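Long-range contacts in trichothecene 15-O-acetyltransferase TRI3 (Fusarium sporotrichioides, PDB 3FP0), which transfers an acetyl group to the C-15 hydroxyl of trichothecene intermediates on the way to mycotoxins such as T-2 toxin: residues 277-282 with 466-471; 281-286 with 486-491; 336-341 with 435-440; 475-480 with 490-495. All coordinates share one frame; numbering follows the deposited sequence. Where two conformers were deposited one is given.

Interaction 1 of 4, residues 277-282 with 466-471; sequences PRCVIH and DFVVNQ. With GLC (alpha-D-glucopyranose), chain B; Z9N (alpha-D-fructofuranose), chain C.
One water is gripped from both segments: it donates to Arg278 O at 3.0 Å and to Val469 O at 2.7 Å, and accepts the N-H of Gln471 at 2.9 Å. It bridges two sheets of a fold of the CoA-dependent acyltransferase clan, between the outermost strand of the five-stranded sheet and the end of strand 457-469 in the six-stranded one. The segments run 145° apart and diverge, from 4.9 Å between the CA atoms of Pro277 and Gln471 to 8.5 Å between those of Ile281 and Asp466. Pro277, which has no N-H to satisfy, suits the close end; its CA approaches Gln471 O in a 3.5 Å C-H...O contact, while its ring lies alongside the Asn470 amide, whose ends are held by Trp138, Glu142 and the carbonyl of Ala49. Further along, small apolar side chains suffice: Cys279 CB rests 4.1 Å from Val468 CG1, under the cover of Trp138. At the wide end Ile281 slants across Asp466, whose carboxylate is engaged by Lys283. With CG1 beside its own backbone N (chi1 -59°), Ile281 sends its CG2 methyl to 3.8 Å from Asp466 OD1.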
# COMPACT_ATOMS: atom_id res chain seq x y z
N PRO A 277 1.20 -0.68 16.44
CA PRO A 277 0.96 -1.34 15.13
C PRO A 277 1.79 -2.61 15.03
O PRO A 277 2.97 -2.61 15.42
CB PRO A 277 1.45 -0.30 14.10
CG PRO A 277 2.47 0.52 14.89
CD PRO A 277 1.96 0.59 16.28
N ARG A 278 1.17 -3.68 14.57
CA ARG A 278 1.82 -4.97 14.48
C ARG A 278 1.43 -5.64 13.16
O ARG A 278 0.46 -5.26 12.53
CB ARG A 278 1.42 -5.89 15.65
CG ARG A 278 1.76 -5.41 17.08
CD ARG A 278 3.27 -5.28 17.29
NE ARG A 278 3.58 -4.85 18.66
CZ ARG A 278 4.82 -4.59 19.09
NH1 ARG A 278 5.86 -4.71 18.26
NH2 ARG A 278 5.02 -4.21 20.35
N CYS A 279 2.14 -6.71 12.81
CA CYS A 279 1.85 -7.44 11.59
C CYS A 279 2.24 -8.92 11.79
O CYS A 279 3.26 -9.21 12.40
CB CYS A 279 2.60 -6.80 10.43
SG CYS A 279 2.37 -7.56 8.80
N VAL A 280 1.37 -9.82 11.34
CA VAL A 280 1.65 -11.26 11.24
C VAL A 280 1.68 -11.60 9.74
O VAL A 280 0.85 -11.10 8.99
CB VAL A 280 0.54 -12.10 11.94
CG1 VAL A 280 0.91 -13.60 12.00
CG2 VAL A 280 0.25 -11.55 13.33
N ILE A 281 2.62 -12.44 9.32
CA ILE A 281 2.86 -12.70 7.90
C ILE A 281 2.84 -14.21 7.68
O ILE A 281 3.34 -15.00 8.54
CB ILE A 281 4.26 -12.15 7.47
CG1 ILE A 281 4.40 -10.63 7.71
CG2 ILE A 281 4.60 -12.52 5.98
CD1 ILE A 281 5.88 -10.16 7.65
N HIS A 282 2.28 -14.63 6.55
CA HIS A 282 2.36 -16.01 6.11
C HIS A 282 2.78 -15.98 4.65
O HIS A 282 2.05 -15.52 3.75
CB HIS A 282 1.03 -16.79 6.26
CG HIS A 282 1.16 -18.24 5.94
ND1 HIS A 282 1.13 -19.22 6.90
CD2 HIS A 282 1.35 -18.87 4.76
CE1 HIS A 282 1.32 -20.40 6.33
NE2 HIS A 282 1.47 -20.21 5.03
N ASP A 466 8.11 -7.51 1.63
CA ASP A 466 6.99 -7.49 2.60
C ASP A 466 6.45 -6.07 2.72
O ASP A 466 7.20 -5.17 3.10
CB ASP A 466 7.45 -7.99 3.98
CG ASP A 466 7.80 -9.46 3.97
OD1 ASP A 466 6.86 -10.27 3.83
OD2 ASP A 466 9.02 -9.79 4.06
N PHE A 467 5.17 -5.90 2.40
CA PHE A 467 4.52 -4.59 2.40
C PHE A 467 3.74 -4.42 3.68
O PHE A 467 2.69 -5.02 3.86
CB PHE A 467 3.63 -4.46 1.18
CG PHE A 467 3.19 -3.06 0.88
CD1 PHE A 467 3.84 -2.30 -0.10
CD2 PHE A 467 2.08 -2.50 1.54
CE1 PHE A 467 3.43 -1.00 -0.38
CE2 PHE A 467 1.64 -1.20 1.22
CZ PHE A 467 2.33 -0.46 0.29
N VAL A 468 4.27 -3.61 4.57
CA VAL A 468 3.70 -3.49 5.92
C VAL A 468 3.16 -2.07 6.16
O VAL A 468 3.85 -1.10 5.87
CB VAL A 468 4.78 -3.93 6.95
CG1 VAL A 468 4.33 -3.70 8.40
CG2 VAL A 468 5.16 -5.39 6.68
N VAL A 469 1.94 -1.96 6.72
CA VAL A 469 1.27 -0.66 6.94
C VAL A 469 0.97 -0.50 8.43
O VAL A 469 0.62 -1.47 9.10
CB VAL A 469 -0.01 -0.56 6.07
CG1 VAL A 469 -0.77 0.77 6.24
CG2 VAL A 469 0.34 -0.80 4.58
N ASN A 470 1.12 0.72 8.94
CA ASN A 470 0.82 0.96 10.37
C ASN A 470 -0.68 0.86 10.63
O ASN A 470 -1.44 1.54 9.96
CB ASN A 470 1.29 2.32 10.77
CG ASN A 470 2.76 2.36 11.06
OD1 ASN A 470 3.45 1.30 11.19
ND2 ASN A 470 3.27 3.57 11.18
N GLN A 471 -1.09 -0.01 11.57
CA GLN A 471 -2.52 -0.05 11.95
C GLN A 471 -2.74 0.50 13.35
O GLN A 471 -2.23 -0.07 14.32
CB GLN A 471 -3.11 -1.45 11.88
CG GLN A 471 -4.57 -1.51 12.39
CD GLN A 471 -5.56 -0.83 11.42
OE1 GLN A 471 -5.67 0.39 11.40
NE2 GLN A 471 -6.33 -1.63 10.69
C1 GLC B . 4.95 -20.36 7.75
C2 GLC B . 6.34 -20.00 8.34
C3 GLC B . 6.29 -19.09 9.57
C4 GLC B . 5.10 -18.15 9.43
C5 GLC B . 3.89 -19.06 9.60
C6 GLC B . 2.60 -18.27 9.66
O2 GLC B . 7.12 -21.16 8.65
O3 GLC B . 7.50 -18.37 9.64
O4 GLC B . 5.14 -17.06 10.33
O5 GLC B . 3.82 -20.07 8.59
O6 GLC B . 2.26 -18.28 11.02
O2 Z9N C . 4.88 -21.75 7.48
C1 Z9N C . 6.64 -22.77 6.16
O1 Z9N C . 7.53 -21.72 5.79
C2 Z9N C . 5.19 -22.26 6.18
O5 Z9N C . 4.29 -23.34 6.02
C3 Z9N C . 4.88 -21.39 4.96
O3 Z9N C . 6.02 -20.69 4.48
C4 Z9N C . 4.41 -22.36 3.89
O4 Z9N C . 3.20 -21.94 3.31
C5 Z9N C . 4.04 -23.61 4.65
C6 Z9N C . 4.76 -24.86 4.12
O6 Z9N C . 5.02 -25.78 5.17
O HOH W 1 0.52 -2.45 11.60

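Interaction 2 of 4, residues 281-286 with 486-491; sequences IHKLSA and ASTLNI. With Z9N (alpha-D-fructofuranose), chain C; GLC (alpha-D-glucopyranose), chain B.
His282 and Leu489 hold the tight part of this contact through paired backbone bonds: His282 N donates to Leu489 O at 2.7 Å with a nearly straight angle of 174°, and Leu489 N returns the bond to His282 O at 2.9 Å. On the face carrying Ile281, Lys283, Thr488 and Asn490 the packing is equally close. The CG2 methyls of Ile281 and Thr488 meet at 3.8 Å, and Ile281 CG1 runs beside Asn490 CB at 3.7 Å, beta-branched residues here filling the space next to an extended backbone. Lys283 stretches over Thr488 and bends only at its last torsion (chi4 -58°), which brings NZ to 3.0 Å from Thr488 OG1; the same ammonium group forms a salt bridge with Asp466 of strand 457-469. The pairing is antiparallel and joins the outermost strand of the five-stranded sheet to the second strand of the 477-494 hairpin. On the face of His282 and Leu489, the CD1 methyl of Leu489 meets Leu284 CD1, next to Val511 and Met514 of helix 500-516.

Past Lys283 the strand gives out and the contact slackens. Leu284 N still reaches Ser487 O, but with an N-H...O angle of only 131°, and a water donates to Leu284 O while lying 2.8 Å from Thr488 OG1. Ala486 CB lies against the turn, 3.4 Å from Leu284 O, where Ser285 caps helix 286-299. Along the outer edge of strand 277-283 lies a bound glucose-fructose disaccharide; its fructose O4 sits at the rim of the His282 ring, hydrogen-bonded to NE2 at 3.0 Å, and His282 ND1 is held by Gln508.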
# COMPACT_ATOMS: atom_id res chain seq x y z
N ILE A 281 2.62 -12.44 9.32
CA ILE A 281 2.86 -12.70 7.90
C ILE A 281 2.84 -14.21 7.68
O ILE A 281 3.34 -15.00 8.54
CB ILE A 281 4.26 -12.15 7.47
CG1 ILE A 281 4.40 -10.63 7.71
CG2 ILE A 281 4.60 -12.52 5.98
CD1 ILE A 281 5.88 -10.16 7.65
N HIS A 282 2.28 -14.63 6.55
CA HIS A 282 2.36 -16.01 6.11
C HIS A 282 2.78 -15.98 4.65
O HIS A 282 2.05 -15.52 3.75
CB HIS A 282 1.03 -16.79 6.26
CG HIS A 282 1.16 -18.24 5.94
ND1 HIS A 282 1.13 -19.22 6.90
CD2 HIS A 282 1.35 -18.87 4.76
CE1 HIS A 282 1.32 -20.40 6.33
NE2 HIS A 282 1.47 -20.21 5.03
N LYS A 283 3.99 -16.46 4.44
CA LYS A 283 4.55 -16.56 3.13
C LYS A 283 4.24 -18.00 2.67
O LYS A 283 4.84 -18.95 3.19
CB LYS A 283 6.05 -16.26 3.21
CG LYS A 283 6.36 -14.80 3.59
CD LYS A 283 7.82 -14.37 3.34
CE LYS A 283 7.95 -12.85 3.03
NZ LYS A 283 7.16 -12.30 1.83
N LEU A 284 3.27 -18.16 1.77
CA LEU A 284 3.05 -19.44 1.12
C LEU A 284 4.23 -19.74 0.21
O LEU A 284 4.86 -18.82 -0.36
CB LEU A 284 1.77 -19.45 0.30
CG LEU A 284 0.41 -19.25 0.98
CD1 LEU A 284 -0.66 -18.88 -0.04
CD2 LEU A 284 -0.05 -20.44 1.77
N SER A 285 4.56 -21.03 0.06
CA SER A 285 5.61 -21.41 -0.90
C SER A 285 5.22 -21.17 -2.35
O SER A 285 4.04 -21.07 -2.69
CB SER A 285 6.06 -22.87 -0.71
OG SER A 285 4.99 -23.77 -0.94
N ALA A 286 6.22 -21.05 -3.22
CA ALA A 286 5.93 -21.02 -4.65
C ALA A 286 5.05 -22.24 -5.03
O ALA A 286 4.09 -22.09 -5.79
CB ALA A 286 7.20 -21.03 -5.48
N ALA A 486 5.51 -16.83 -5.28
CA ALA A 486 5.08 -17.20 -3.95
C ALA A 486 4.12 -16.11 -3.43
O ALA A 486 4.48 -14.95 -3.37
CB ALA A 486 6.28 -17.36 -3.02
N SER A 487 2.88 -16.49 -3.11
CA SER A 487 1.91 -15.52 -2.57
C SER A 487 2.19 -15.28 -1.10
O SER A 487 2.46 -16.24 -0.34
CB SER A 487 0.47 -16.01 -2.74
OG SER A 487 0.02 -15.85 -4.07
N THR A 488 2.10 -14.02 -0.69
CA THR A 488 2.28 -13.67 0.71
C THR A 488 1.01 -12.98 1.24
O THR A 488 0.44 -12.11 0.57
CB THR A 488 3.53 -12.77 0.95
OG1 THR A 488 4.72 -13.57 0.76
CG2 THR A 488 3.52 -12.15 2.39
N LEU A 489 0.57 -13.43 2.41
CA LEU A 489 -0.51 -12.77 3.15
C LEU A 489 0.03 -12.17 4.45
O LEU A 489 0.80 -12.81 5.14
CB LEU A 489 -1.59 -13.77 3.56
CG LEU A 489 -2.60 -14.31 2.56
CD1 LEU A 489 -1.83 -15.24 1.56
CD2 LEU A 489 -3.70 -15.09 3.26
N ASN A 490 -0.37 -10.95 4.78
CA ASN A 490 -0.13 -10.45 6.13
C ASN A 490 -1.39 -9.81 6.72
O ASN A 490 -2.35 -9.49 5.97
CB ASN A 490 1.15 -9.57 6.19
CG ASN A 490 0.97 -8.21 5.53
OD1 ASN A 490 -0.03 -7.52 5.77
ND2 ASN A 490 1.97 -7.78 4.73
N ILE A 491 -1.45 -9.75 8.06
CA ILE A 491 -2.54 -9.07 8.72
C ILE A 491 -1.93 -7.99 9.61
O ILE A 491 -1.05 -8.27 10.42
CB ILE A 491 -3.44 -10.00 9.58
CG1 ILE A 491 -3.96 -11.18 8.76
CG2 ILE A 491 -4.58 -9.19 10.24
CD1 ILE A 491 -5.09 -12.02 9.44
O2 Z9N C . 4.88 -21.75 7.48
C1 Z9N C . 6.64 -22.77 6.16
O1 Z9N C . 7.53 -21.72 5.79
C2 Z9N C . 5.19 -22.26 6.18
O5 Z9N C . 4.29 -23.34 6.02
C3 Z9N C . 4.88 -21.39 4.96
O3 Z9N C . 6.02 -20.69 4.48
C4 Z9N C . 4.41 -22.36 3.89
O4 Z9N C . 3.20 -21.94 3.31
C5 Z9N C . 4.04 -23.61 4.65
C6 Z9N C . 4.76 -24.86 4.12
O6 Z9N C . 5.02 -25.78 5.17
C1 GLC B . 4.95 -20.36 7.75
C2 GLC B . 6.34 -20.00 8.34
C3 GLC B . 6.29 -19.09 9.57
C4 GLC B . 5.10 -18.15 9.43
C5 GLC B . 3.89 -19.06 9.60
C6 GLC B . 2.60 -18.27 9.66
O2 GLC B . 7.12 -21.16 8.65
O3 GLC B . 7.50 -18.37 9.64
O4 GLC B . 5.14 -17.06 10.33
O5 GLC B . 3.82 -20.07 8.59
O6 GLC B . 2.26 -18.28 11.02
O HOH W 2 5.58 -16.04 -0.12

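Interaction 3 of 4, residues 336-341 with 435-440; sequences PTSVDG and LFISDG. With FP0 ((3alpha)-15-hydroxy-12,13-epoxytrichothec-9-en-3-yl acetate), chain D.
Leu435 and Pro336 meet at the wall of the substrate pocket, where Leu435 CD1 is placed 3.1 Å from Pro336 O, tighter than usual for a methyl and a carbonyl and so to be read with caution. Here the five-stranded sheet of this CoA-acyltransferase-clan fold faces the two-stranded sheet of 333-340 and 358-365, with water between the two strands. These run nearly parallel, 13° apart, yet their axes come no nearer than 6.5 Å, too far for direct backbone pairing. The trichothecene substrate, 15-deacetylcalonectrin, lies against them. The forked end of Leu435 suits this place, since CD1 faces Pro336 while Leu435 CD2 packs 3.6 Å from ring carbon C10 of the ligand. Ser338 CB stands 3.4 Å from the ligand's acetyl oxygen O4, and Ile437 reaches the methyl C16 with CD1. Ser338 is also about 6 Å, side chain to side chain, from the substrate-binding His414.

Behind this first shell, helix 246-263 backs Pro336 through Tyr255 and Leu259, while Phe436 packs on Thr310 and Ile314 of helix 306-321. Thr337 has a polar and an apolar branch: OG1 is hydrogen-bonded to Ser335 O, and CG2, placed opposite the backbone N by a chi1 of -55°, is turned to the other strand, near Phe436 O. Two waters bridge the strands. One lies 2.7 Å from Thr337 OG1 and accepts from Phe436 N; the other accepts from Ser338 N and donates to Phe436 O at 2.7 Å.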
# COMPACT_ATOMS: atom_id res chain seq x y z
N PRO A 336 -16.75 -2.81 1.91
CA PRO A 336 -16.07 -1.87 0.99
C PRO A 336 -14.62 -2.35 0.79
O PRO A 336 -13.97 -2.66 1.76
CB PRO A 336 -16.11 -0.55 1.77
CG PRO A 336 -17.33 -0.70 2.68
CD PRO A 336 -17.29 -2.14 3.10
N THR A 337 -14.17 -2.51 -0.44
CA THR A 337 -12.84 -3.04 -0.71
C THR A 337 -12.19 -2.20 -1.79
O THR A 337 -12.82 -1.90 -2.81
CB THR A 337 -12.86 -4.53 -1.15
OG1 THR A 337 -13.56 -5.29 -0.15
CG2 THR A 337 -11.46 -5.10 -1.22
N SER A 338 -10.94 -1.82 -1.56
CA SER A 338 -10.29 -0.84 -2.41
C SER A 338 -9.78 -1.51 -3.67
O SER A 338 -9.47 -2.71 -3.68
CB SER A 338 -9.13 -0.17 -1.68
OG SER A 338 -8.19 -1.17 -1.33
N VAL A 339 -9.68 -0.71 -4.71
CA VAL A 339 -9.23 -1.15 -6.01
C VAL A 339 -8.29 -0.07 -6.63
O VAL A 339 -8.50 1.15 -6.45
CB VAL A 339 -10.41 -1.63 -6.97
CG1 VAL A 339 -11.63 -2.26 -6.18
CG2 VAL A 339 -10.93 -0.55 -7.85
N ASP A 340 -7.24 -0.52 -7.29
CA ASP A 340 -6.39 0.37 -8.07
C ASP A 340 -7.28 1.08 -9.15
O ASP A 340 -8.03 0.43 -9.92
CB ASP A 340 -5.22 -0.45 -8.65
CG ASP A 340 -4.40 0.30 -9.66
OD1 ASP A 340 -4.51 1.53 -9.71
OD2 ASP A 340 -3.65 -0.35 -10.40
N GLY A 341 -7.26 2.40 -9.15
CA GLY A 341 -8.10 3.19 -10.03
C GLY A 341 -7.48 3.61 -11.36
O GLY A 341 -8.09 4.36 -12.12
N LEU A 435 -10.88 -6.28 6.76
CA LEU A 435 -10.83 -5.62 5.45
C LEU A 435 -9.79 -6.35 4.61
O LEU A 435 -8.72 -6.74 5.13
CB LEU A 435 -10.46 -4.14 5.60
CG LEU A 435 -10.15 -3.38 4.30
CD1 LEU A 435 -11.37 -3.38 3.36
CD2 LEU A 435 -9.71 -1.95 4.57
N PHE A 436 -10.12 -6.59 3.33
CA PHE A 436 -9.18 -7.21 2.40
C PHE A 436 -8.53 -6.20 1.45
O PHE A 436 -9.20 -5.32 0.91
CB PHE A 436 -9.84 -8.37 1.61
CG PHE A 436 -8.92 -9.07 0.62
CD1 PHE A 436 -7.74 -9.68 1.04
CD2 PHE A 436 -9.25 -9.12 -0.75
CE1 PHE A 436 -6.87 -10.31 0.14
CE2 PHE A 436 -8.39 -9.77 -1.65
CZ PHE A 436 -7.19 -10.36 -1.20
N ILE A 437 -7.23 -6.35 1.24
CA ILE A 437 -6.47 -5.49 0.34
C ILE A 437 -5.70 -6.37 -0.66
O ILE A 437 -4.85 -7.17 -0.27
CB ILE A 437 -5.47 -4.54 1.10
CG1 ILE A 437 -6.19 -3.79 2.24
CG2 ILE A 437 -4.80 -3.54 0.12
CD1 ILE A 437 -5.32 -3.28 3.35
N SER A 438 -5.99 -6.18 -1.95
CA SER A 438 -5.37 -6.98 -2.99
C SER A 438 -4.37 -6.23 -3.87
O SER A 438 -4.75 -5.36 -4.65
CB SER A 438 -6.44 -7.64 -3.86
OG SER A 438 -5.80 -8.57 -4.70
N ASP A 439 -3.09 -6.61 -3.77
CA ASP A 439 -1.98 -5.84 -4.42
C ASP A 439 -1.36 -6.44 -5.70
O ASP A 439 -0.70 -5.73 -6.47
CB ASP A 439 -0.88 -5.54 -3.39
CG ASP A 439 -1.26 -4.40 -2.42
OD1 ASP A 439 -2.34 -3.76 -2.62
OD2 ASP A 439 -0.51 -4.13 -1.45
N GLY A 440 -1.52 -7.74 -5.92
CA GLY A 440 -1.06 -8.34 -7.17
C GLY A 440 0.42 -8.65 -7.15
O GLY A 440 1.03 -8.76 -6.09
C2 FP0 D . -8.83 3.38 3.08
C6 FP0 D . -6.51 1.71 2.33
C5 FP0 D . -7.06 2.89 1.46
C4 FP0 D . -8.40 2.53 0.79
C3 FP0 D . -9.53 2.92 1.78
C11 FP0 D . -7.59 1.21 3.33
C10 FP0 D . -6.97 0.38 4.47
C9 FP0 D . -5.63 0.37 4.75
C8 FP0 D . -4.61 1.09 3.91
C12 FP0 D . -7.61 3.98 2.41
C13 FP0 D . -6.73 4.94 3.15
O4 FP0 D . -11.30 1.87 0.01
C17 FP0 D . -11.28 1.33 1.11
C18 FP0 D . -12.08 0.13 1.55
O3 FP0 D . -10.42 1.86 2.10
O2 FP0 D . -7.61 5.36 2.07
O1 FP0 D . -8.41 2.27 3.90
C14 FP0 D . -6.09 3.37 0.36
C7 FP0 D . -5.29 2.21 3.14
C15 FP0 D . -6.20 0.53 1.41
O12 FP0 D . -4.88 0.55 0.84
C16 FP0 D . -5.10 -0.40 5.92
O HOH W 3 -12.80 -6.73 2.03
O HOH W 4 -9.51 -2.66 0.71

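Interaction 4 of 4, residues 475-480 with 490-495; sequences YLAIRL and NIIYND. With FP0 ((3alpha)-15-hydroxy-12,13-epoxytrichothec-9-en-3-yl acetate), chain D.
Ile491 meets its cross-strand neighbours with every atom of its side chain. CB lies 4.0 Å from Ala477 O; from there CG2 turns toward Leu476, touching its CB at 3.8 Å, and CG1 goes the other way to lie 3.7 Å from Ile478 CG1. The terminal CD1 stays beside the same atom of Ile478, the two isoleucines running alongside each other in one direction. Both branches are thus used, which a beta-branched residue allows, and helix 500-516 covers this face with Val503 and Leu507. The strands form the antiparallel hairpin 477-494, in which Ile478 and Ile491 make a non-hydrogen-bonded pair flanked by the hydrogen-bonded pairs Ala477-Ile492 and Arg479-Asn490. Arg479 N donates to Asn490 O at 3.0 Å, and Ile492 N to Ala477 O, whereas the return bond from Ala477 N to Ile492 O is weak at 3.3 Å.

On the opposite face the small Ala477 lets Ile492 fold over it: a chi1 of 71° sets CG1 between the backbone N and carbonyl carbon, and Ile492 CD1 continues to 3.8 Å from the trichothecene methyl C16. Next to it Arg479 rests its CB near Asn490 OD1, then extends away to a salt bridge with Asp439; Asn490 ND2 donates to Phe467 O. Tyr475 OH, hydrogen-bonded to the hydroxyl of Tyr51, comes to 3.4 Å from C10 of the trichothecene.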
# COMPACT_ATOMS: atom_id res chain seq x y z
N TYR A 475 -9.48 -2.60 13.44
CA TYR A 475 -9.88 -3.67 12.52
C TYR A 475 -8.67 -4.44 11.97
O TYR A 475 -7.56 -3.92 11.88
CB TYR A 475 -10.76 -3.14 11.37
CG TYR A 475 -10.08 -2.19 10.38
CD1 TYR A 475 -9.64 -2.67 9.13
CD2 TYR A 475 -9.91 -0.83 10.68
CE1 TYR A 475 -9.02 -1.81 8.19
CE2 TYR A 475 -9.29 0.05 9.77
CZ TYR A 475 -8.87 -0.45 8.51
OH TYR A 475 -8.27 0.41 7.61
N LEU A 476 -8.92 -5.68 11.59
CA LEU A 476 -7.91 -6.46 10.89
C LEU A 476 -7.92 -6.10 9.42
O LEU A 476 -9.00 -6.01 8.80
CB LEU A 476 -8.10 -7.95 11.11
CG LEU A 476 -8.06 -8.44 12.57
CD1 LEU A 476 -8.12 -9.95 12.58
CD2 LEU A 476 -6.79 -7.96 13.27
N ALA A 477 -6.74 -5.82 8.87
CA ALA A 477 -6.61 -5.64 7.42
C ALA A 477 -5.70 -6.71 6.89
O ALA A 477 -4.59 -6.90 7.41
CB ALA A 477 -6.06 -4.24 7.05
N ILE A 478 -6.16 -7.39 5.84
CA ILE A 478 -5.45 -8.51 5.26
C ILE A 478 -5.00 -8.12 3.87
O ILE A 478 -5.81 -7.69 3.04
CB ILE A 478 -6.32 -9.82 5.21
CG1 ILE A 478 -6.84 -10.21 6.60
CG2 ILE A 478 -5.52 -10.97 4.59
CD1 ILE A 478 -8.21 -9.74 6.89
N ARG A 479 -3.69 -8.27 3.62
CA ARG A 479 -3.09 -7.86 2.36
C ARG A 479 -2.43 -9.03 1.67
O ARG A 479 -1.61 -9.74 2.26
CB ARG A 479 -2.06 -6.77 2.64
CG ARG A 479 -1.57 -6.02 1.45
CD ARG A 479 -0.79 -4.82 2.01
NE ARG A 479 -0.86 -3.77 1.03
CZ ARG A 479 -1.42 -2.58 1.17
NH1 ARG A 479 -1.37 -1.81 0.13
NH2 ARG A 479 -1.97 -2.14 2.30
N LEU A 480 -2.76 -9.19 0.41
CA LEU A 480 -2.17 -10.24 -0.43
C LEU A 480 -1.30 -9.68 -1.53
O LEU A 480 -1.73 -8.79 -2.25
CB LEU A 480 -3.31 -11.06 -1.08
CG LEU A 480 -2.89 -12.18 -2.07
CD1 LEU A 480 -2.32 -13.33 -1.32
CD2 LEU A 480 -4.09 -12.63 -2.95
N ASN A 490 -0.37 -10.95 4.78
CA ASN A 490 -0.13 -10.45 6.13
C ASN A 490 -1.39 -9.81 6.72
O ASN A 490 -2.35 -9.49 5.97
CB ASN A 490 1.15 -9.57 6.19
CG ASN A 490 0.97 -8.21 5.53
OD1 ASN A 490 -0.03 -7.52 5.77
ND2 ASN A 490 1.97 -7.78 4.73
N ILE A 491 -1.45 -9.75 8.06
CA ILE A 491 -2.54 -9.07 8.72
C ILE A 491 -1.93 -7.99 9.61
O ILE A 491 -1.05 -8.27 10.42
CB ILE A 491 -3.44 -10.00 9.58
CG1 ILE A 491 -3.96 -11.18 8.76
CG2 ILE A 491 -4.58 -9.19 10.24
CD1 ILE A 491 -5.09 -12.02 9.44
N ILE A 492 -2.36 -6.75 9.39
CA ILE A 492 -2.03 -5.64 10.30
C ILE A 492 -3.12 -5.46 11.37
O ILE A 492 -4.30 -5.67 11.13
CB ILE A 492 -1.69 -4.32 9.55
CG1 ILE A 492 -2.96 -3.68 8.91
CG2 ILE A 492 -0.52 -4.60 8.55
CD1 ILE A 492 -2.69 -2.37 8.05
N TYR A 493 -2.69 -5.11 12.56
CA TYR A 493 -3.59 -5.01 13.71
C TYR A 493 -2.89 -4.14 14.70
O TYR A 493 -1.64 -4.04 14.68
CB TYR A 493 -3.95 -6.41 14.30
CG TYR A 493 -2.85 -7.11 15.05
CD1 TYR A 493 -2.78 -7.08 16.45
CD2 TYR A 493 -1.83 -7.79 14.34
CE1 TYR A 493 -1.72 -7.74 17.13
CE2 TYR A 493 -0.81 -8.42 14.98
CZ TYR A 493 -0.76 -8.41 16.38
OH TYR A 493 0.30 -9.04 17.00
N ASN A 494 -3.67 -3.46 15.52
CA ASN A 494 -3.10 -2.74 16.66
C ASN A 494 -3.15 -3.61 17.91
O ASN A 494 -4.20 -4.20 18.21
CB ASN A 494 -3.83 -1.40 16.86
CG ASN A 494 -3.06 -0.50 17.76
OD1 ASN A 494 -3.17 -0.62 18.96
ND2 ASN A 494 -2.23 0.37 17.19
N ASP A 495 -2.02 -3.72 18.63
CA ASP A 495 -1.98 -4.70 19.77
C ASP A 495 -2.72 -4.33 21.08
O ASP A 495 -2.68 -5.10 22.04
CB ASP A 495 -0.57 -5.26 20.04
CG ASP A 495 0.37 -4.24 20.63
OD1 ASP A 495 -0.05 -3.14 21.04
OD2 ASP A 495 1.57 -4.53 20.69
C2 FP0 D . -8.83 3.38 3.08
C6 FP0 D . -6.51 1.71 2.33
C5 FP0 D . -7.06 2.89 1.46
C4 FP0 D . -8.40 2.53 0.79
C3 FP0 D . -9.53 2.92 1.78
C11 FP0 D . -7.59 1.21 3.33
C10 FP0 D . -6.97 0.38 4.47
C9 FP0 D . -5.63 0.37 4.75
C8 FP0 D . -4.61 1.09 3.91
C12 FP0 D . -7.61 3.98 2.41
C13 FP0 D . -6.73 4.94 3.15
O4 FP0 D . -11.30 1.87 0.01
C17 FP0 D . -11.28 1.33 1.11
C18 FP0 D . -12.08 0.13 1.55
O3 FP0 D . -10.42 1.86 2.10
O2 FP0 D . -7.61 5.36 2.07
O1 FP0 D . -8.41 2.27 3.90
C14 FP0 D . -6.09 3.37 0.36
C7 FP0 D . -5.29 2.21 3.14
C15 FP0 D . -6.20 0.53 1.41
O12 FP0 D . -4.88 0.55 0.84
C16 FP0 D . -5.10 -0.40 5.92
O HOH W 5 -6.34 -3.49 15.05
O HOH W 6 -2.54 -6.10 5.71

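Interactions 2 and 4 follow one another across the five-stranded sheet, sharing Asn490 and Ile491 on strand 486-494, with centres about 13 Å apart. Interaction 1 reaches from the outermost strand of that sheet, 277-283, to the six-stranded sheet and lies closest to interaction 4, about 6 Å between centres. Interaction 3 joins strand 431-441, neighbour of 477-483, to strand 333-340 of a two-stranded sheet, its centre about 17 Å from that of interaction 2. Along the chain it is nested inside the loops closed by interactions 1 and 2, while interaction 4 opens after interaction 1 closes. Interactions 3 and 4 touch the substrate, so one sheet connects the trichothecene pocket with the disaccharide-bearing edge at interactions 1 and 2.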